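Long-range contact in cell division control protein 4 (Saccharomyces cerevisiae, PDB 3V7D), which recognises phosphorylated target proteins such as the CDK inhibitor SIC1 for an SCF ubiquitin ligase, which marks them for proteasomal degradation: residues I326-I336 against T347-L358. The protein carries 1 engineered substitution. Numbering follows the deposited sequence.
Sequences ISASMDTTIRI and TLQGHTALVGLL
One WD-repeat blade of the beta-propeller is closed here, Ile334 pairing with Leu348 on its outermost strand before the chain crosses to the next blade. Leu348 N gives Ile334 O a nearly straight 2.7 Å bond, and Ile334 N returns one to Leu348 O (3.0 Å). Past this pair the crossing loop wraps the 329-332 turn. A water bridges Leu348 O and Gly350 N, and Gln349, bent at chi2 (64°), donates a hydrogen bond from NE2 to Thr332 OG1 (3.3 Å), which lies near the Gln349 amide plane. As in other WD repeats, strand 355-360 opens the next blade; it packs against the strand holding Ala328. Val355 N reaches Ser329 O (3.1 Å) from above the carbonyl plane, while Thr332 N comes from the opposite face. Between the sheets Ala328 CB sits against Val355 CG1 (3.6 Å) and Leu358 CD1 (3.7 Å), the latter also touching Ile326 CG2. Ile334 has CG1 anti to its carbonyl carbon and runs on extended (chi2 160°), bringing CD1 to the His351 ring edge, 3.9 Å from CD2; Ser367 OG hydrogen-bonds His351 NE2 and Ser373 OG its ND1. On the peptide-binding side, Leu354 packs on Met330 and the bound peptide.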
ATOM      1  N   ILE B 326      11.980 -14.153  -1.605  1.00 34.59           N
ATOM      2  CA  ILE B 326      10.855 -15.073  -1.637  1.00 33.63           C
ATOM      3  C   ILE B 326      10.908 -15.837  -2.950  1.00 36.98           C
ATOM      4  O   ILE B 326      11.071 -15.236  -4.013  1.00 35.86           O
ATOM      5  CB  ILE B 326       9.527 -14.307  -1.548  1.00 30.64           C
ATOM      6  CG1 ILE B 326       9.529 -13.406  -0.313  1.00 33.10           C
ATOM      7  CG2 ILE B 326       8.351 -15.272  -1.526  1.00 32.68           C
ATOM      8  CD1 ILE B 326       8.722 -12.140  -0.482  1.00 41.18           C
ATOM      9  N   SER B 327      10.789 -17.159  -2.877  1.00 38.57           N
ATOM     10  CA  SER B 327      10.889 -17.998  -4.069  1.00 37.16           C
ATOM     11  C   SER B 327       9.702 -18.943  -4.182  1.00 36.03           C
ATOM     12  O   SER B 327       9.252 -19.506  -3.185  1.00 35.59           O
ATOM     13  CB  SER B 327      12.196 -18.795  -4.055  1.00 36.88           C
ATOM     14  OG  SER B 327      12.261 -19.667  -2.937  1.00 39.29           O
ATOM     15  N   ALA B 328       9.192 -19.111  -5.399  1.00 37.01           N
ATOM     16  CA  ALA B 328       8.041 -19.980  -5.624  1.00 39.27           C
ATOM     17  C   ALA B 328       8.399 -21.046  -6.642  1.00 40.63           C
ATOM     18  O   ALA B 328       9.015 -20.752  -7.665  1.00 42.68           O
ATOM     19  CB  ALA B 328       6.836 -19.171  -6.090  1.00 35.81           C
ATOM     20  N   SER B 329       8.012 -22.286  -6.369  1.00 40.52           N
ATOM     21  CA  SER B 329       8.527 -23.401  -7.156  1.00 39.15           C
ATOM     22  C   SER B 329       7.479 -24.395  -7.634  1.00 38.02           C
ATOM     23  O   SER B 329       6.367 -24.454  -7.116  1.00 36.50           O
ATOM     24  CB  SER B 329       9.615 -24.143  -6.372  1.00 39.35           C
ATOM     25  OG  SER B 329       9.961 -25.368  -7.002  1.00 41.00           O
ATOM     26  N   MET B 330       7.870 -25.187  -8.627  1.00 43.46           N
ATOM     27  CA  MET B 330       7.047 -26.274  -9.127  1.00 44.13           C
ATOM     28  C   MET B 330       6.903 -27.368  -8.063  1.00 43.50           C
ATOM     29  O   MET B 330       6.018 -28.218  -8.154  1.00 43.74           O
ATOM     30  CB  MET B 330       7.661 -26.840 -10.408  1.00 42.15           C
ATOM     31  CG  MET B 330       6.793 -27.849 -11.135  1.00 46.47           C
ATOM     32  SD  MET B 330       7.529 -28.369 -12.696  1.00 60.64           S
ATOM     33  CE  MET B 330       6.426 -29.701 -13.159  1.00145.33           C
ATOM     34  N   ASP B 331       7.761 -27.334  -7.046  1.00 44.61           N
ATOM     35  CA  ASP B 331       7.662 -28.295  -5.947  1.00 43.43           C
ATOM     36  C   ASP B 331       6.526 -27.969  -4.973  1.00 38.46           C
ATOM     37  O   ASP B 331       6.416 -28.589  -3.920  1.00 41.18           O
ATOM     38  CB  ASP B 331       9.001 -28.459  -5.203  1.00 45.03           C
ATOM     39  CG  ASP B 331       9.458 -27.188  -4.486  1.00 45.63           C
ATOM     40  OD1 ASP B 331       8.637 -26.282  -4.228  1.00 47.19           O
ATOM     41  OD2 ASP B 331      10.660 -27.107  -4.161  1.00 43.30           O
ATOM     42  N   THR B 332       5.702 -26.986  -5.343  1.00 39.60           N
ATOM     43  CA  THR B 332       4.534 -26.543  -4.570  1.00 34.10           C
ATOM     44  C   THR B 332       4.881 -25.738  -3.318  1.00 38.67           C
ATOM     45  O   THR B 332       3.984 -25.309  -2.592  1.00 36.35           O
ATOM     46  CB  THR B 332       3.593 -27.706  -4.150  1.00 44.30           C
ATOM     47  OG1 THR B 332       4.196 -28.445  -3.079  1.00 43.50           O
ATOM     48  CG2 THR B 332       3.299 -28.638  -5.324  1.00 45.60           C
ATOM     49  N   THR B 333       6.168 -25.530  -3.056  1.00 39.92           N
ATOM     50  CA  THR B 333       6.562 -24.804  -1.852  1.00 40.00           C
ATOM     51  C   THR B 333       6.963 -23.365  -2.148  1.00 40.04           C
ATOM     52  O   THR B 333       7.335 -23.021  -3.276  1.00 37.97           O
ATOM     53  CB  THR B 333       7.728 -25.491  -1.102  1.00 44.17           C
ATOM     54  OG1 THR B 333       8.953 -25.281  -1.814  1.00 41.18           O
ATOM     55  CG2 THR B 333       7.474 -26.981  -0.950  1.00 43.64           C
ATOM     56  N   ILE B 334       6.875 -22.530  -1.119  1.00 36.85           N
ATOM     57  CA  ILE B 334       7.395 -21.174  -1.164  1.00 35.55           C
ATOM     58  C   ILE B 334       8.471 -21.056  -0.098  1.00 36.44           C
ATOM     59  O   ILE B 334       8.258 -21.454   1.047  1.00 38.24           O
ATOM     60  CB  ILE B 334       6.305 -20.146  -0.854  1.00 35.63           C
ATOM     61  CG1 ILE B 334       5.172 -20.245  -1.876  1.00 39.31           C
ATOM     62  CG2 ILE B 334       6.888 -18.747  -0.837  1.00 34.22           C
ATOM     63  CD1 ILE B 334       3.872 -19.640  -1.393  1.00 34.45           C
ATOM     64  N   ARG B 335       9.628 -20.517  -0.465  1.00 36.36           N
ATOM     65  CA  ARG B 335      10.707 -20.363   0.505  1.00 40.56           C
ATOM     66  C   ARG B 335      11.049 -18.909   0.780  1.00 37.10           C
ATOM     67  O   ARG B 335      11.059 -18.078  -0.124  1.00 37.10           O
ATOM     68  CB  ARG B 335      11.958 -21.136   0.072  1.00 45.00           C
ATOM     69  CG  ARG B 335      11.814 -22.640   0.220  1.00 44.56           C
ATOM     70  CD  ARG B 335      13.105 -23.363  -0.088  1.00 42.62           C
ATOM     71  NE  ARG B 335      13.069 -24.732   0.413  1.00 46.78           N
ATOM     72  CZ  ARG B 335      14.118 -25.361   0.935  1.00 50.22           C
ATOM     73  NH1 ARG B 335      15.288 -24.741   1.024  1.00 48.29           N
ATOM     74  NH2 ARG B 335      14.000 -26.607   1.369  1.00 48.48           N
ATOM     75  N   ILE B 336      11.327 -18.618   2.045  1.00 37.42           N
ATOM     76  CA  ILE B 336      11.752 -17.295   2.465  1.00 37.83           C
ATOM     77  C   ILE B 336      13.219 -17.379   2.856  1.00 38.54           C
ATOM     78  O   ILE B 336      13.601 -18.215   3.671  1.00 42.48           O
ATOM     79  CB  ILE B 336      10.938 -16.815   3.681  1.00 38.50           C
ATOM     80  CG1 ILE B 336       9.435 -16.957   3.409  1.00 36.60           C
ATOM     81  CG2 ILE B 336      11.310 -15.381   4.040  1.00 34.37           C
ATOM     82  CD1 ILE B 336       8.930 -16.100   2.269  1.00 37.12           C
ATOM     83  N   THR B 347       9.841 -22.272   5.113  1.00 35.55           N
ATOM     84  CA  THR B 347       9.203 -22.937   3.990  1.00 36.13           C
ATOM     85  C   THR B 347       7.697 -22.882   4.208  1.00 41.95           C
ATOM     86  O   THR B 347       7.187 -23.338   5.236  1.00 46.00           O
ATOM     87  CB  THR B 347       9.647 -24.404   3.836  1.00 41.38           C
ATOM     88  OG1 THR B 347      11.075 -24.472   3.750  1.00 43.33           O
ATOM     89  CG2 THR B 347       9.043 -25.004   2.572  1.00 39.12           C
ATOM     90  N   LEU B 348       6.990 -22.305   3.245  1.00 38.31           N
ATOM     91  CA  LEU B 348       5.545 -22.169   3.330  1.00 37.24           C
ATOM     92  C   LEU B 348       4.902 -23.240   2.464  1.00 40.29           C
ATOM     93  O   LEU B 348       5.230 -23.375   1.286  1.00 37.90           O
ATOM     94  CB  LEU B 348       5.111 -20.786   2.843  1.00 38.69           C
ATOM     95  CG  LEU B 348       5.899 -19.586   3.374  1.00 37.28           C
ATOM     96  CD1 LEU B 348       5.338 -18.282   2.817  1.00 30.65           C
ATOM     97  CD2 LEU B 348       5.883 -19.574   4.891  1.00 36.14           C
ATOM     98  N   GLN B 349       3.991 -24.003   3.055  1.00 41.40           N
ATOM     99  CA  GLN B 349       3.305 -25.074   2.346  1.00 37.22           C
ATOM    100  C   GLN B 349       1.799 -24.820   2.356  1.00 39.04           C
ATOM    101  O   GLN B 349       1.111 -25.193   3.302  1.00 43.32           O
ATOM    102  CB  GLN B 349       3.622 -26.421   3.002  1.00 38.81           C
ATOM    103  CG  GLN B 349       3.118 -27.627   2.229  1.00 41.12           C
ATOM    104  CD  GLN B 349       3.778 -27.761   0.870  1.00 46.29           C
ATOM    105  OE1 GLN B 349       4.952 -28.122   0.769  1.00 51.22           O
ATOM    106  NE2 GLN B 349       3.025 -27.465  -0.185  1.00 41.75           N
ATOM    107  N   GLY B 350       1.292 -24.171   1.311  1.00 39.98           N
ATOM    108  CA  GLY B 350      -0.124 -23.850   1.233  1.00 39.77           C
ATOM    109  C   GLY B 350      -0.714 -24.068  -0.150  1.00 37.35           C
ATOM    110  O   GLY B 350      -1.801 -23.576  -0.462  1.00 37.32           O
ATOM    111  N   HIS B 351       0.013 -24.805  -0.980  1.00 31.83           N
ATOM    112  CA  HIS B 351      -0.426 -25.123  -2.331  1.00 36.49           C
ATOM    113  C   HIS B 351      -0.088 -26.576  -2.625  1.00 41.16           C
ATOM    114  O   HIS B 351       0.891 -27.104  -2.100  1.00 45.25           O
ATOM    115  CB  HIS B 351       0.282 -24.232  -3.355  1.00 30.30           C
ATOM    116  CG  HIS B 351       0.055 -22.767  -3.150  1.00 33.84           C
ATOM    117  ND1 HIS B 351      -1.119 -22.137  -3.505  1.00 35.85           N
ATOM    118  CD2 HIS B 351       0.860 -21.802  -2.643  1.00 33.22           C
ATOM    119  CE1 HIS B 351      -1.031 -20.849  -3.222  1.00 32.68           C
ATOM    120  NE2 HIS B 351       0.160 -20.621  -2.696  1.00 32.95           N
ATOM    121  N   THR B 352      -0.886 -27.218  -3.470  1.00 42.93           N
ATOM    122  CA  THR B 352      -0.630 -28.603  -3.851  1.00 43.40           C
ATOM    123  C   THR B 352      -0.288 -28.705  -5.331  1.00 45.77           C
ATOM    124  O   THR B 352      -0.375 -29.775  -5.929  1.00 47.60           O
ATOM    125  CB  THR B 352      -1.829 -29.516  -3.537  1.00 49.96           C
ATOM    126  OG1 THR B 352      -2.929 -29.174  -4.389  1.00 52.60           O
ATOM    127  CG2 THR B 352      -2.252 -29.365  -2.078  1.00 48.35           C
ATOM    128  N   ALA B 353       0.108 -27.583  -5.920  1.00 43.39           N
ATOM    129  CA  ALA B 353       0.490 -27.561  -7.323  1.00 41.22           C
ATOM    130  C   ALA B 353       1.598 -26.540  -7.553  1.00 43.58           C
ATOM    131  O   ALA B 353       2.032 -25.871  -6.615  1.00 42.60           O
ATOM    132  CB  ALA B 353      -0.718 -27.241  -8.189  1.00 40.38           C
ATOM    133  N   LEU B 354       2.048 -26.432  -8.803  1.00 40.84           N
ATOM    134  CA  LEU B 354       3.045 -25.442  -9.206  1.00 37.82           C
ATOM    135  C   LEU B 354       2.693 -24.048  -8.685  1.00 38.29           C
ATOM    136  O   LEU B 354       1.619 -23.524  -8.979  1.00 37.06           O
ATOM    137  CB  LEU B 354       3.131 -25.410 -10.734  1.00 35.28           C
ATOM    138  CG  LEU B 354       4.288 -24.720 -11.465  1.00 42.30           C
ATOM    139  CD1 LEU B 354       4.340 -25.213 -12.902  1.00 48.34           C
ATOM    140  CD2 LEU B 354       4.174 -23.210 -11.446  1.00 44.93           C
ATOM    141  N   VAL B 355       3.592 -23.448  -7.910  1.00 36.44           N
ATOM    142  CA  VAL B 355       3.416 -22.054  -7.509  1.00 35.00           C
ATOM    143  C   VAL B 355       4.220 -21.157  -8.446  1.00 35.49           C
ATOM    144  O   VAL B 355       5.447 -21.117  -8.371  1.00 35.78           O
ATOM    145  CB  VAL B 355       3.858 -21.798  -6.052  1.00 38.29           C
ATOM    146  CG1 VAL B 355       3.438 -20.395  -5.616  1.00 35.80           C
ATOM    147  CG2 VAL B 355       3.265 -22.847  -5.112  1.00 31.35           C
ATOM    148  N   GLY B 356       3.529 -20.441  -9.329  1.00 33.31           N
ATOM    149  CA  GLY B 356       4.198 -19.643 -10.341  1.00 31.74           C
ATOM    150  C   GLY B 356       3.981 -18.143 -10.255  1.00 34.22           C
ATOM    151  O   GLY B 356       4.526 -17.392 -11.061  1.00 39.79           O
ATOM    152  N   LEU B 357       3.198 -17.695  -9.279  1.00 33.86           N
ATOM    153  CA  LEU B 357       2.879 -16.273  -9.174  1.00 29.70           C
ATOM    154  C   LEU B 357       3.048 -15.744  -7.753  1.00 28.95           C
ATOM    155  O   LEU B 357       2.521 -16.318  -6.796  1.00 31.50           O
ATOM    156  CB  LEU B 357       1.447 -16.015  -9.662  1.00 34.14           C
ATOM    157  CG  LEU B 357       1.140 -16.382 -11.116  1.00 37.89           C
ATOM    158  CD1 LEU B 357      -0.361 -16.429 -11.373  1.00 37.06           C
ATOM    159  CD2 LEU B 357       1.816 -15.394 -12.049  1.00 36.73           C
ATOM    160  N   LEU B 358       3.781 -14.642  -7.626  1.00 30.19           N
ATOM    161  CA  LEU B 358       4.027 -14.012  -6.331  1.00 32.36           C
ATOM    162  C   LEU B 358       3.830 -12.514  -6.428  1.00 30.30           C
ATOM    163  O   LEU B 358       4.228 -11.896  -7.416  1.00 34.91           O
ATOM    164  CB  LEU B 358       5.461 -14.263  -5.861  1.00 32.55           C
ATOM    165  CG  LEU B 358       5.903 -15.676  -5.508  1.00 33.93           C
ATOM    166  CD1 LEU B 358       7.391 -15.673  -5.158  1.00 28.47           C
ATOM    167  CD2 LEU B 358       5.064 -16.222  -4.363  1.00 28.81           C
TER
HETATM  168  O   HOH W   1       3.399 -23.491  -0.913  1.00 34.10           O